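Asp/Glu-specific dipeptidyl-peptidase (PDB 5JXF) removes dipeptides from the N-terminus of oligopeptides as a serine peptidase with strict specificity for aspartate or glutamate at the P1 position. Local coordinates at residues Ala106-Ser111 / Phe454-Asn459; Glu368-Gln373 / Glu570-Ser575; Gly422-Gln427 / Glu445-Ser450. All blocks are in the same frame, centred on the assembly; numbering follows the deposited sequence.

Contact 1: residues Ala106-Ser111 / Phe454-Asn459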
ATOM      1  N   ALA A 106     -18.000  -9.873  24.292  1.00 51.53           N
ATOM      2  CA  ALA A 106     -18.398 -11.126  24.930  1.00 52.25           C
ATOM      3  C   ALA A 106     -17.252 -12.155  24.976  1.00 52.75           C
ATOM      4  O   ALA A 106     -17.052 -12.841  25.978  1.00 54.99           O
ATOM      5  CB  ALA A 106     -19.599 -11.716  24.209  1.00 44.59           C
ATOM      6  N   ILE A 107     -16.506 -12.284  23.890  1.00 51.16           N
ATOM      7  CA  ILE A 107     -15.372 -13.202  23.894  1.00 51.89           C
ATOM      8  C   ILE A 107     -14.300 -12.774  24.907  1.00 51.36           C
ATOM      9  O   ILE A 107     -13.822 -13.601  25.698  1.00 54.05           O
ATOM     10  CB  ILE A 107     -14.748 -13.321  22.492  1.00 54.35           C
ATOM     11  CG1 ILE A 107     -15.738 -13.985  21.548  1.00 54.86           C
ATOM     12  CG2 ILE A 107     -13.476 -14.139  22.547  1.00 54.55           C
ATOM     13  CD1 ILE A 107     -15.602 -13.543  20.142  1.00 46.26           C
ATOM     14  N   GLN A 108     -13.932 -11.488  24.886  1.00 52.50           N
ATOM     15  CA  GLN A 108     -12.915 -10.960  25.807  1.00 59.42           C
ATOM     16  C   GLN A 108     -13.383 -11.145  27.222  1.00 63.56           C
ATOM     17  O   GLN A 108     -12.596 -11.444  28.119  1.00 64.53           O
ATOM     18  CB  GLN A 108     -12.634  -9.470  25.563  1.00 66.38           C
ATOM     19  CG  GLN A 108     -11.535  -8.868  26.467  1.00 68.25           C
ATOM     20  CD  GLN A 108     -12.067  -8.227  27.758  1.00 68.95           C
ATOM     21  OE1 GLN A 108     -13.276  -8.015  27.924  1.00 61.53           O
ATOM     22  NE2 GLN A 108     -11.154  -7.906  28.672  1.00 66.04           N
ATOM     23  N   ASN A 109     -14.684 -10.949  27.416  1.00 67.18           N
ATOM     24  CA  ASN A 109     -15.255 -11.082  28.738  1.00 72.89           C
ATOM     25  C   ASN A 109     -15.136 -12.522  29.254  1.00 66.98           C
ATOM     26  O   ASN A 109     -14.920 -12.689  30.456  1.00 68.66           O
ATOM     27  CB  ASN A 109     -16.714 -10.618  28.773  1.00 75.09           C
ATOM     28  CG  ASN A 109     -17.267 -10.556  30.191  1.00 85.01           C
ATOM     29  OD1 ASN A 109     -16.617 -10.039  31.108  1.00 86.97           O
ATOM     30  ND2 ASN A 109     -18.475 -11.078  30.378  1.00 90.83           N
ATOM     31  N   HIS A 110     -15.241 -13.572  28.419  1.00 59.61           N
ATOM     32  CA  HIS A 110     -14.969 -14.855  29.075  1.00 67.38           C
ATOM     33  C   HIS A 110     -13.554 -15.357  28.783  1.00 71.94           C
ATOM     34  O   HIS A 110     -13.291 -16.548  28.922  1.00 77.66           O
ATOM     35  CB  HIS A 110     -15.944 -16.007  28.746  1.00 71.30           C
ATOM     36  CG  HIS A 110     -17.396 -15.623  28.724  1.00 75.34           C
ATOM     37  ND1 HIS A 110     -18.379 -16.484  29.177  1.00 76.72           N
ATOM     38  CD2 HIS A 110     -18.039 -14.634  28.092  1.00 73.56           C
ATOM     39  CE1 HIS A 110     -19.563 -15.939  28.963  1.00 73.08           C
ATOM     40  NE2 HIS A 110     -19.396 -14.845  28.247  1.00 74.21           N
ATOM     41  N   SER A 111     -12.644 -14.494  28.357  1.00 69.54           N
ATOM     42  CA  SER A 111     -11.281 -14.972  28.156  1.00 74.82           C
ATOM     43  C   SER A 111     -10.435 -14.712  29.400  1.00 77.44           C
ATOM     44  O   SER A 111     -10.743 -13.837  30.210  1.00 70.16           O
ATOM     45  CB  SER A 111     -10.661 -14.313  26.927  1.00 74.63           C
ATOM     46  OG  SER A 111     -11.364 -14.710  25.764  1.00 74.45           O
ATOM     47  N   PHE A 454     -14.644  -3.264  35.179  1.00 81.50           N
ATOM     48  CA  PHE A 454     -13.779  -2.120  34.913  1.00 74.52           C
ATOM     49  C   PHE A 454     -12.374  -2.387  35.447  1.00 78.56           C
ATOM     50  O   PHE A 454     -11.380  -2.154  34.752  1.00 82.75           O
ATOM     51  CB  PHE A 454     -14.347  -0.839  35.539  1.00 68.25           C
ATOM     52  CG  PHE A 454     -13.421   0.357  35.439  1.00 74.01           C
ATOM     53  CD1 PHE A 454     -13.466   1.199  34.340  1.00 76.41           C
ATOM     54  CD2 PHE A 454     -12.505   0.643  36.452  1.00 73.51           C
ATOM     55  CE1 PHE A 454     -12.616   2.304  34.253  1.00 72.27           C
ATOM     56  CE2 PHE A 454     -11.657   1.739  36.362  1.00 70.07           C
ATOM     57  CZ  PHE A 454     -11.715   2.567  35.264  1.00 68.78           C
ATOM     58  N   PHE A 455     -12.303  -2.870  36.683  1.00 77.72           N
ATOM     59  CA  PHE A 455     -11.022  -3.141  37.326  1.00 81.75           C
ATOM     60  C   PHE A 455     -10.397  -4.465  36.889  1.00 80.76           C
ATOM     61  O   PHE A 455      -9.187  -4.644  37.035  1.00 78.32           O
ATOM     62  CB  PHE A 455     -11.174  -3.121  38.849  1.00 82.16           C
ATOM     63  CG  PHE A 455     -11.300  -1.744  39.413  1.00 83.78           C
ATOM     64  CD1 PHE A 455     -10.184  -0.929  39.538  1.00 83.95           C
ATOM     65  CD2 PHE A 455     -12.537  -1.251  39.797  1.00 86.03           C
ATOM     66  CE1 PHE A 455     -10.295   0.350  40.048  1.00 86.47           C
ATOM     67  CE2 PHE A 455     -12.661   0.031  40.311  1.00 88.39           C
ATOM     68  CZ  PHE A 455     -11.537   0.835  40.435  1.00 89.89           C
ATOM     69  N   LYS A 456     -11.211  -5.385  36.368  1.00 79.69           N
ATOM     70  CA  LYS A 456     -10.678  -6.610  35.776  1.00 84.06           C
ATOM     71  C   LYS A 456      -9.819  -6.253  34.564  1.00 80.34           C
ATOM     72  O   LYS A 456      -8.827  -6.915  34.287  1.00 82.32           O
ATOM     73  CB  LYS A 456     -11.805  -7.583  35.379  1.00 79.84           C
ATOM     74  CG  LYS A 456     -11.325  -8.835  34.607  1.00 75.34           C
ATOM     75  CD  LYS A 456     -12.377  -9.957  34.549  1.00 72.66           C
ATOM     76  CE  LYS A 456     -13.613  -9.594  33.721  1.00 74.36           C
ATOM     77  NZ  LYS A 456     -13.375  -9.470  32.250  1.00 74.47           N
ATOM     78  N   ASP A 457     -10.198  -5.187  33.864  1.00 78.18           N
ATOM     79  CA  ASP A 457      -9.544  -4.796  32.619  1.00 75.17           C
ATOM     80  C   ASP A 457      -8.658  -3.563  32.814  1.00 78.05           C
ATOM     81  O   ASP A 457      -8.013  -3.086  31.877  1.00 76.13           O
ATOM     82  CB  ASP A 457     -10.588  -4.529  31.529  1.00 69.25           C
ATOM     83  CG  ASP A 457     -11.549  -5.698  31.336  1.00 72.24           C
ATOM     84  OD1 ASP A 457     -11.192  -6.836  31.707  1.00 73.07           O
ATOM     85  OD2 ASP A 457     -12.663  -5.487  30.803  1.00 75.01           O
ATOM     86  N   PHE A 458      -8.632  -3.049  34.038  1.00 79.44           N
ATOM     87  CA  PHE A 458      -7.853  -1.857  34.336  1.00 80.73           C
ATOM     88  C   PHE A 458      -6.430  -2.217  34.734  1.00 79.45           C
ATOM     89  O   PHE A 458      -6.204  -3.043  35.620  1.00 80.07           O
ATOM     90  CB  PHE A 458      -8.507  -1.034  35.449  1.00 81.18           C
ATOM     91  CG  PHE A 458      -7.716   0.184  35.843  1.00 83.38           C
ATOM     92  CD1 PHE A 458      -7.745   1.326  35.061  1.00 87.04           C
ATOM     93  CD2 PHE A 458      -6.933   0.184  36.990  1.00 83.56           C
ATOM     94  CE1 PHE A 458      -7.017   2.451  35.419  1.00 87.44           C
ATOM     95  CE2 PHE A 458      -6.202   1.304  37.351  1.00 86.85           C
ATOM     96  CZ  PHE A 458      -6.246   2.439  36.566  1.00 87.05           C
ATOM     97  N   ASN A 459      -5.472  -1.586  34.072  1.00 77.73           N
ATOM     98  CA  ASN A 459      -4.078  -1.761  34.430  1.00 79.43           C
ATOM     99  C   ASN A 459      -3.509  -0.414  34.846  1.00 79.06           C
ATOM    100  O   ASN A 459      -3.382   0.489  34.018  1.00 74.44           O
ATOM    101  CB  ASN A 459      -3.287  -2.359  33.264  1.00 83.11           C
ATOM    102  CG  ASN A 459      -1.901  -2.827  33.675  1.00 88.21           C
ATOM    103  OD1 ASN A 459      -0.959  -2.037  33.736  1.00 91.95           O
ATOM    104  ND2 ASN A 459      -1.773  -4.119  33.960  1.00 87.40           N
TER
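Asp457 OD1 draws in two nitrogens, an amide from across the contact and an ammonium from the residue beside it. The amide is that of Gln108, whose NE2 lies 3.2 Å from Asp457 OD1 in a weak hydrogen bond with an N-H...O angle of 155°. The two side chains approach from opposite directions, and their amide and carboxylate planes stand 75° apart, so the groups meet turned against each other rather than as a flat pair. Gln108 reaches this place because its CG is anti to the backbone N and the chain then bends at chi2 (-93°), sending the amide out from helix 100-109. The same NE2 also donates to the backbone carbonyl of Ile332, its stronger partner, which helps to fix the rotation of the amide. The ammonium is that of Lys456: its NZ stands 3.5 Å from Asp457 OD1 in a long salt bridge. Bends at the third and fourth torsions curl the lysine chain over, and Lys456 NZ gives a second weak bond, 3.5 Å to Asn109 OD1, with the two side chains crossing at about a right angle. Were Gln108 shortened to an alanine, the Ile332 carbonyl and Asp457 OD1 would probably lose the NE2 amide that bridges them, setting the carboxylate freer to turn. Helix 100-109 also carries His101, probably of the charge relay, some 11 Å from Gln108 between side chains, while the backbone carbonyls of Lys456 and Asp457 accept from Gln333 and Lys337 of helix 328-357. The contact is thus a short chain of weak, long polar bonds rather than apolar packing, joining the helix that carries His101 to the helical region.

Contact 2: residues Glu368-Gln373 / Glu570-Ser575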
ATOM      1  N   GLU A 368     -25.642  24.477  -2.071  1.00 91.50           N
ATOM      2  CA  GLU A 368     -26.271  25.507  -1.250  1.00 92.34           C
ATOM      3  C   GLU A 368     -26.553  26.792  -2.030  1.00 97.84           C
ATOM      4  O   GLU A 368     -27.490  27.529  -1.710  1.00 97.27           O
ATOM      5  CB  GLU A 368     -25.392  25.807  -0.035  1.00 87.92           C
ATOM      6  CG  GLU A 368     -25.373  24.681   0.971  1.00 81.90           C
ATOM      7  CD  GLU A 368     -24.116  24.660   1.807  1.00 80.83           C
ATOM      8  OE1 GLU A 368     -23.312  25.619   1.723  1.00 77.22           O
ATOM      9  OE2 GLU A 368     -23.924  23.665   2.538  1.00 78.90           O
ATOM     10  N   LYS A 369     -25.749  27.057  -3.057  1.00101.69           N
ATOM     11  CA  LYS A 369     -25.984  28.210  -3.920  1.00105.74           C
ATOM     12  C   LYS A 369     -27.162  27.935  -4.863  1.00105.29           C
ATOM     13  O   LYS A 369     -27.686  28.847  -5.497  1.00109.22           O
ATOM     14  CB  LYS A 369     -24.718  28.560  -4.709  1.00105.62           C
ATOM     15  CG  LYS A 369     -23.650  29.265  -3.884  1.00103.12           C
ATOM     16  N   ASP A 370     -27.577  26.673  -4.942  1.00101.36           N
ATOM     17  CA  ASP A 370     -28.757  26.286  -5.714  1.00101.39           C
ATOM     18  C   ASP A 370     -29.951  26.076  -4.793  1.00 98.70           C
ATOM     19  O   ASP A 370     -31.103  26.128  -5.223  1.00 98.13           O
ATOM     20  CB  ASP A 370     -28.489  25.007  -6.511  1.00 97.89           C
ATOM     21  CG  ASP A 370     -29.715  24.521  -7.264  1.00 98.55           C
ATOM     22  OD1 ASP A 370     -30.512  25.366  -7.724  1.00101.70           O
ATOM     23  OD2 ASP A 370     -29.895  23.292  -7.381  1.00101.28           O
ATOM     24  N   PHE A 371     -29.662  25.822  -3.522  1.00100.39           N
ATOM     25  CA  PHE A 371     -30.695  25.611  -2.516  1.00 98.22           C
ATOM     26  C   PHE A 371     -31.567  26.850  -2.387  1.00100.51           C
ATOM     27  O   PHE A 371     -32.769  26.812  -2.638  1.00103.06           O
ATOM     28  CB  PHE A 371     -30.062  25.263  -1.165  1.00 94.73           C
ATOM     29  CG  PHE A 371     -31.026  25.296  -0.010  1.00 93.13           C
ATOM     30  CD1 PHE A 371     -31.976  24.299   0.145  1.00 90.14           C
ATOM     31  CD2 PHE A 371     -30.976  26.321   0.929  1.00 93.87           C
ATOM     32  CE1 PHE A 371     -32.861  24.327   1.210  1.00 87.71           C
ATOM     33  CE2 PHE A 371     -31.861  26.353   1.997  1.00 89.64           C
ATOM     34  CZ  PHE A 371     -32.803  25.355   2.136  1.00 91.33           C
ATOM     35  N   GLN A 372     -30.936  27.950  -1.999  1.00101.14           N
ATOM     36  CA  GLN A 372     -31.615  29.224  -1.827  1.00108.19           C
ATOM     37  C   GLN A 372     -32.178  29.777  -3.130  1.00109.24           C
ATOM     38  O   GLN A 372     -33.151  30.532  -3.120  1.00108.99           O
ATOM     39  CB  GLN A 372     -30.661  30.232  -1.200  1.00109.54           C
ATOM     40  CG  GLN A 372     -31.308  31.104  -0.150  1.00110.94           C
ATOM     41  CD  GLN A 372     -30.294  31.671   0.825  1.00111.99           C
ATOM     42  OE1 GLN A 372     -29.253  31.086   1.045  1.00110.59           O
ATOM     43  NE2 GLN A 372     -30.575  32.834   1.369  1.00114.17           N
ATOM     44  N   GLN A 373     -31.569  29.393  -4.248  1.00104.65           N
ATOM     45  CA  GLN A 373     -32.110  29.735  -5.559  1.00104.08           C
ATOM     46  C   GLN A 373     -33.425  28.995  -5.772  1.00103.06           C
ATOM     47  O   GLN A 373     -34.188  29.301  -6.687  1.00103.23           O
ATOM     48  CB  GLN A 373     -31.114  29.396  -6.672  1.00102.53           C
ATOM     49  N   GLU A 570     -38.829  19.344   0.863  1.00 84.40           N
ATOM     50  CA  GLU A 570     -39.861  20.036   0.095  1.00 89.27           C
ATOM     51  C   GLU A 570     -39.413  20.358  -1.325  1.00 89.71           C
ATOM     52  O   GLU A 570     -40.103  20.041  -2.293  1.00 92.77           O
ATOM     53  CB  GLU A 570     -40.282  21.331   0.793  1.00 89.87           C
ATOM     54  CG  GLU A 570     -40.944  21.138   2.145  1.00 91.35           C
ATOM     55  CD  GLU A 570     -41.451  22.446   2.736  1.00 97.45           C
ATOM     56  OE1 GLU A 570     -41.151  23.524   2.173  1.00 96.82           O
ATOM     57  OE2 GLU A 570     -42.139  22.399   3.778  1.00 97.70           O
ATOM     58  N   LEU A 571     -38.254  20.992  -1.439  1.00 86.19           N
ATOM     59  CA  LEU A 571     -37.803  21.544  -2.708  1.00 91.76           C
ATOM     60  C   LEU A 571     -37.136  20.508  -3.617  1.00 95.59           C
ATOM     61  O   LEU A 571     -36.657  20.844  -4.700  1.00100.49           O
ATOM     62  CB  LEU A 571     -36.840  22.701  -2.446  1.00 92.93           C
ATOM     63  CG  LEU A 571     -37.361  23.753  -1.466  1.00 95.24           C
ATOM     64  CD1 LEU A 571     -36.292  24.794  -1.179  1.00 99.74           C
ATOM     65  CD2 LEU A 571     -38.610  24.405  -2.025  1.00 97.91           C
ATOM     66  N   TYR A 572     -37.094  19.258  -3.166  1.00 90.06           N
ATOM     67  CA  TYR A 572     -36.516  18.166  -3.943  1.00 87.94           C
ATOM     68  C   TYR A 572     -37.285  16.872  -3.645  1.00 88.79           C
ATOM     69  O   TYR A 572     -36.781  15.990  -2.953  1.00 92.45           O
ATOM     70  CB  TYR A 572     -35.024  18.000  -3.620  1.00 85.72           C
ATOM     71  CG  TYR A 572     -34.194  19.268  -3.755  1.00 86.86           C
ATOM     72  CD1 TYR A 572     -33.620  19.623  -4.971  1.00 88.08           C
ATOM     73  CD2 TYR A 572     -33.975  20.101  -2.663  1.00 87.41           C
ATOM     74  CE1 TYR A 572     -32.859  20.779  -5.099  1.00 93.44           C
ATOM     75  CE2 TYR A 572     -33.215  21.260  -2.781  1.00 92.00           C
ATOM     76  CZ  TYR A 572     -32.661  21.595  -4.001  1.00 93.96           C
ATOM     77  OH  TYR A 572     -31.908  22.742  -4.126  1.00 94.38           O
ATOM     78  N   PRO A 573     -38.513  16.759  -4.172  1.00 85.58           N
ATOM     79  CA  PRO A 573     -39.452  15.712  -3.752  1.00 85.58           C
ATOM     80  C   PRO A 573     -39.190  14.330  -4.353  1.00 92.13           C
ATOM     81  O   PRO A 573     -39.528  13.316  -3.731  1.00 93.98           O
ATOM     82  CB  PRO A 573     -40.801  16.259  -4.224  1.00 90.74           C
ATOM     83  CG  PRO A 573     -40.466  17.058  -5.430  1.00 92.93           C
ATOM     84  CD  PRO A 573     -39.102  17.653  -5.186  1.00 92.57           C
ATOM     85  N   ASN A 574     -38.607  14.284  -5.544  1.00 92.57           N
ATOM     86  CA  ASN A 574     -38.306  13.007  -6.176  1.00 89.53           C
ATOM     87  C   ASN A 574     -36.809  12.848  -6.416  1.00 84.88           C
ATOM     88  O   ASN A 574     -36.376  12.584  -7.530  1.00 85.10           O
ATOM     89  CB  ASN A 574     -39.072  12.868  -7.493  1.00 90.26           C
ATOM     90  N   SER A 575     -36.021  13.001  -5.358  1.00 83.84           N
ATOM     91  CA  SER A 575     -34.566  12.977  -5.494  1.00 82.11           C
ATOM     92  C   SER A 575     -33.918  11.890  -4.631  1.00 79.99           C
ATOM     93  O   SER A 575     -32.770  12.027  -4.204  1.00 84.88           O
ATOM     94  CB  SER A 575     -33.986  14.348  -5.143  1.00 83.25           C
ATOM     95  OG  SER A 575     -34.463  14.793  -3.886  1.00 89.47           O
TER
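Helix 360-375 passes beside the chain that leaves helix 547-571, the backbones coming nearest at Phe371 and Leu571, whose CA atoms are 8.2 Å apart. The first helix is kinked here, for the backbone N atoms of Asp370 and Gln373 make no bond to the preceding turn. Tyr572 reaches farthest across: its CG lies anti to the carbonyl carbon (chi1 -53°), which carries the ring toward the helix and sets the hydroxyl against the backbone. There Tyr572 OH comes to 3.5 Å from Phe371 CA. The nearest oxygens are no closer: the carbonyl O of Asp370 lies 3.6 Å from Tyr572 OH, and OD2 of the same aspartate is farther still, its carboxylate plane turned 77° from the tyrosine ring. The hydroxyl is buried by the contact and has no hydrogen-bonding partner in the model. The arrangement is a helix packed against the chain where it leaves helix 547-571, within the long helical region that S46 peptidases carry alongside their chymotrypsin-like catalytic part, and it lies away from the catalytic and substrate-binding residues. Phe371 supplies the apolar half. Its ring and that of Tyr572 meet edge to edge, each lying near the plane of the other, with Phe371 CD1 4.4 Å from Tyr572 CE2. Leu571 adds a methyl group, CD1, which approaches the phenyl ring obliquely at 4.2 Å from Phe371 CE1. The ring of Phe371 also meets Tyr564 edge-to-face, and Phe367 lies against Tyr572, so the two residues belong to a larger aromatic cluster between helices 360-375 and 547-571. Beyond Tyr572 the chain turns through Pro573, and Ser575 OG donates to the carbonyl O of Tyr572 at 2.8 Å from above the carbonyl plane.

Contact 3: residues Gly422-Gln427 / Glu445-Ser450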
ATOM      1  N   GLY A 422     -13.303   8.883  37.848  1.00 73.76           N
ATOM      2  CA  GLY A 422     -13.458  10.094  38.629  1.00 76.21           C
ATOM      3  C   GLY A 422     -14.629  10.925  38.147  1.00 75.90           C
ATOM      4  O   GLY A 422     -15.407  11.434  38.949  1.00 76.09           O
ATOM      5  N   TYR A 423     -14.765  11.053  36.831  1.00 75.36           N
ATOM      6  CA  TYR A 423     -15.857  11.833  36.259  1.00 75.48           C
ATOM      7  C   TYR A 423     -17.238  11.209  36.502  1.00 74.93           C
ATOM      8  O   TYR A 423     -18.257  11.909  36.459  1.00 70.84           O
ATOM      9  CB  TYR A 423     -15.641  12.024  34.760  1.00 74.00           C
ATOM     10  CG  TYR A 423     -16.722  12.850  34.100  1.00 76.27           C
ATOM     11  CD1 TYR A 423     -16.896  14.187  34.426  1.00 82.39           C
ATOM     12  CD2 TYR A 423     -17.584  12.287  33.173  1.00 78.03           C
ATOM     13  CE1 TYR A 423     -17.886  14.943  33.832  1.00 79.55           C
ATOM     14  CE2 TYR A 423     -18.572  13.033  32.575  1.00 75.11           C
ATOM     15  CZ  TYR A 423     -18.717  14.362  32.906  1.00 77.48           C
ATOM     16  OH  TYR A 423     -19.705  15.112  32.310  1.00 78.68           O
ATOM     17  N   LYS A 424     -17.285   9.901  36.744  1.00 74.01           N
ATOM     18  CA  LYS A 424     -18.560   9.268  37.079  1.00 73.84           C
ATOM     19  C   LYS A 424     -18.952   9.590  38.516  1.00 77.44           C
ATOM     20  O   LYS A 424     -20.134   9.703  38.827  1.00 74.16           O
ATOM     21  CB  LYS A 424     -18.504   7.758  36.874  1.00 70.83           C
ATOM     22  CG  LYS A 424     -18.396   7.339  35.421  1.00 70.32           C
ATOM     23  CD  LYS A 424     -18.491   5.837  35.294  1.00 71.40           C
ATOM     24  CE  LYS A 424     -18.132   5.368  33.897  1.00 72.63           C
ATOM     25  NZ  LYS A 424     -18.325   3.899  33.831  1.00 77.89           N
ATOM     26  N   LEU A 425     -17.957   9.736  39.387  1.00 78.55           N
ATOM     27  CA  LEU A 425     -18.211  10.140  40.762  1.00 76.22           C
ATOM     28  C   LEU A 425     -18.731  11.567  40.744  1.00 77.47           C
ATOM     29  O   LEU A 425     -19.599  11.948  41.529  1.00 76.19           O
ATOM     30  CB  LEU A 425     -16.947  10.031  41.609  1.00 78.02           C
ATOM     31  CG  LEU A 425     -16.464   8.607  41.888  1.00 80.41           C
ATOM     32  CD1 LEU A 425     -15.194   8.626  42.722  1.00 81.34           C
ATOM     33  CD2 LEU A 425     -17.551   7.773  42.562  1.00 80.47           C
ATOM     34  N   TYR A 426     -18.199  12.345  39.815  1.00 75.51           N
ATOM     35  CA  TYR A 426     -18.635  13.710  39.619  1.00 79.12           C
ATOM     36  C   TYR A 426     -20.125  13.780  39.322  1.00 79.87           C
ATOM     37  O   TYR A 426     -20.845  14.595  39.882  1.00 77.72           O
ATOM     38  CB  TYR A 426     -17.853  14.336  38.484  1.00 79.44           C
ATOM     39  CG  TYR A 426     -18.124  15.796  38.269  1.00 80.51           C
ATOM     40  CD1 TYR A 426     -17.507  16.763  39.060  1.00 83.92           C
ATOM     41  CD2 TYR A 426     -18.977  16.217  37.254  1.00 79.39           C
ATOM     42  CE1 TYR A 426     -17.744  18.114  38.852  1.00 83.42           C
ATOM     43  CE2 TYR A 426     -19.220  17.561  37.037  1.00 82.37           C
ATOM     44  CZ  TYR A 426     -18.602  18.503  37.837  1.00 82.66           C
ATOM     45  OH  TYR A 426     -18.841  19.836  37.613  1.00 81.80           O
ATOM     46  N   GLN A 427     -20.587  12.919  38.430  1.00 79.87           N
ATOM     47  CA  GLN A 427     -21.986  12.934  38.036  1.00 79.74           C
ATOM     48  C   GLN A 427     -22.861  12.432  39.185  1.00 78.73           C
ATOM     49  O   GLN A 427     -23.821  13.097  39.578  1.00 75.66           O
ATOM     50  CB  GLN A 427     -22.174  12.111  36.757  1.00 73.23           C
ATOM     51  CG  GLN A 427     -21.335  12.671  35.617  1.00 75.71           C
ATOM     52  CD  GLN A 427     -21.556  11.991  34.285  1.00 75.29           C
ATOM     53  OE1 GLN A 427     -21.378  10.782  34.146  1.00 73.69           O
ATOM     54  NE2 GLN A 427     -21.942  12.775  33.289  1.00 81.26           N
ATOM     55  N   GLU A 445     -24.365   2.353  44.627  1.00 87.62           N
ATOM     56  CA  GLU A 445     -24.229   0.906  44.781  1.00 87.65           C
ATOM     57  C   GLU A 445     -24.280   0.230  43.421  1.00 86.40           C
ATOM     58  O   GLU A 445     -23.657  -0.810  43.211  1.00 84.54           O
ATOM     59  CB  GLU A 445     -25.322   0.329  45.694  1.00 89.93           C
ATOM     60  CG  GLU A 445     -25.262   0.772  47.161  1.00 93.90           C
ATOM     61  CD  GLU A 445     -23.931   0.458  47.836  1.00100.24           C
ATOM     62  OE1 GLU A 445     -23.348  -0.616  47.567  1.00102.77           O
ATOM     63  OE2 GLU A 445     -23.471   1.289  48.650  1.00104.61           O
ATOM     64  N   ASN A 446     -25.024   0.825  42.497  1.00 86.02           N
ATOM     65  CA  ASN A 446     -25.069   0.306  41.140  1.00 82.04           C
ATOM     66  C   ASN A 446     -23.769   0.612  40.400  1.00 78.92           C
ATOM     67  O   ASN A 446     -23.316  -0.181  39.573  1.00 76.81           O
ATOM     68  CB  ASN A 446     -26.268   0.874  40.381  1.00 84.99           C
ATOM     69  CG  ASN A 446     -26.338   0.370  38.950  1.00 90.61           C
ATOM     70  OD1 ASN A 446     -25.842   1.016  38.026  1.00 93.67           O
ATOM     71  ND2 ASN A 446     -26.943  -0.802  38.762  1.00 88.55           N
ATOM     72  N   LEU A 447     -23.165   1.758  40.708  1.00 80.08           N
ATOM     73  CA  LEU A 447     -21.879   2.125  40.122  1.00 77.69           C
ATOM     74  C   LEU A 447     -20.772   1.191  40.593  1.00 79.17           C
ATOM     75  O   LEU A 447     -19.892   0.818  39.815  1.00 74.52           O
ATOM     76  CB  LEU A 447     -21.505   3.569  40.460  1.00 74.62           C
ATOM     77  CG  LEU A 447     -20.070   3.942  40.066  1.00 73.56           C
ATOM     78  CD1 LEU A 447     -19.905   4.013  38.548  1.00 68.72           C
ATOM     79  CD2 LEU A 447     -19.639   5.233  40.728  1.00 73.12           C
ATOM     80  N   ILE A 448     -20.823   0.816  41.869  1.00 80.40           N
ATOM     81  CA  ILE A 448     -19.828  -0.086  42.444  1.00 81.18           C
ATOM     82  C   ILE A 448     -19.894  -1.495  41.845  1.00 79.76           C
ATOM     83  O   ILE A 448     -18.863  -2.092  41.551  1.00 78.17           O
ATOM     84  CB  ILE A 448     -19.989  -0.181  43.970  1.00 83.17           C
ATOM     85  CG1 ILE A 448     -19.771   1.192  44.611  1.00 83.30           C
ATOM     86  CG2 ILE A 448     -19.023  -1.209  44.545  1.00 83.80           C
ATOM     87  CD1 ILE A 448     -20.064   1.230  46.097  1.00 80.72           C
ATOM     88  N   LYS A 449     -21.098  -2.029  41.658  1.00 79.35           N
ATOM     89  CA  LYS A 449     -21.229  -3.373  41.106  1.00 82.50           C
ATOM     90  C   LYS A 449     -20.877  -3.387  39.618  1.00 81.52           C
ATOM     91  O   LYS A 449     -20.573  -4.438  39.051  1.00 81.66           O
ATOM     92  CB  LYS A 449     -22.643  -3.932  41.331  1.00 83.99           C
ATOM     93  CG  LYS A 449     -23.761  -3.180  40.623  1.00 83.63           C
ATOM     94  N   SER A 450     -20.904  -2.220  38.987  1.00 78.94           N
ATOM     95  CA  SER A 450     -20.601  -2.143  37.564  1.00 77.19           C
ATOM     96  C   SER A 450     -19.116  -1.882  37.338  1.00 75.49           C
ATOM     97  O   SER A 450     -18.607  -2.074  36.236  1.00 78.54           O
ATOM     98  CB  SER A 450     -21.429  -1.056  36.884  1.00 76.04           C
ATOM     99  OG  SER A 450     -20.968   0.229  37.252  1.00 77.63           O
TER
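Helices 417-435 and 437-450 follow one another almost without a break in the helical region of this S46 peptidase, and here they pack side chain to side chain. Leu447 carries the contact from its helix, with CG anti to the backbone N (chi1 171°), so that its two methyl groups split between two neighbours on the other helix. Leu447 CD2 meets Leu425 CD2 at 3.8 Å, the two leucines crossing at about a right angle. On the other branch, Leu447 CD1 lies 4.0 Å from Lys424 CD. That lysine is stretched out beyond CG, and it is the aliphatic middle of its chain that covers the leucine, while the ammonium continues past it. No hydrogen bond joins the segments. Near the end of 445-450, Ser450 OG turns back to its own helix and bonds the carbonyl O of Leu447 at 2.8 Å. Phe511 of helix 508-514 touches both Leu425 and Leu447, and Leu425 reaches Tyr532 of helix 530-545 as well, so the leucine pair sits where four helices converge, with the exposed Lys424 beside it.

In the fold
All three contacts are only partly buried, and none is deep core. Contact 1 is polar, made of weak bonds between a helix of the catalytic part and the helical region. Contacts 2 and 3 lie within the helical region and have no hydrogen bond across them: contact 2 is mainly aromatic, whereas contact 3 is aliphatic with a lysine chain at its edge. Contacts 1 and 3 are close neighbours, 18 Å between centres, because helices 437-450 and 452-456 are consecutive; contact 2 is about 51 Å from contact 1, centre to centre, across the middle of the chain. The Gln108 side chain of contact 1 is about 12 Å from the bound arginine, while contacts 2 and 3 lie away from the known sites.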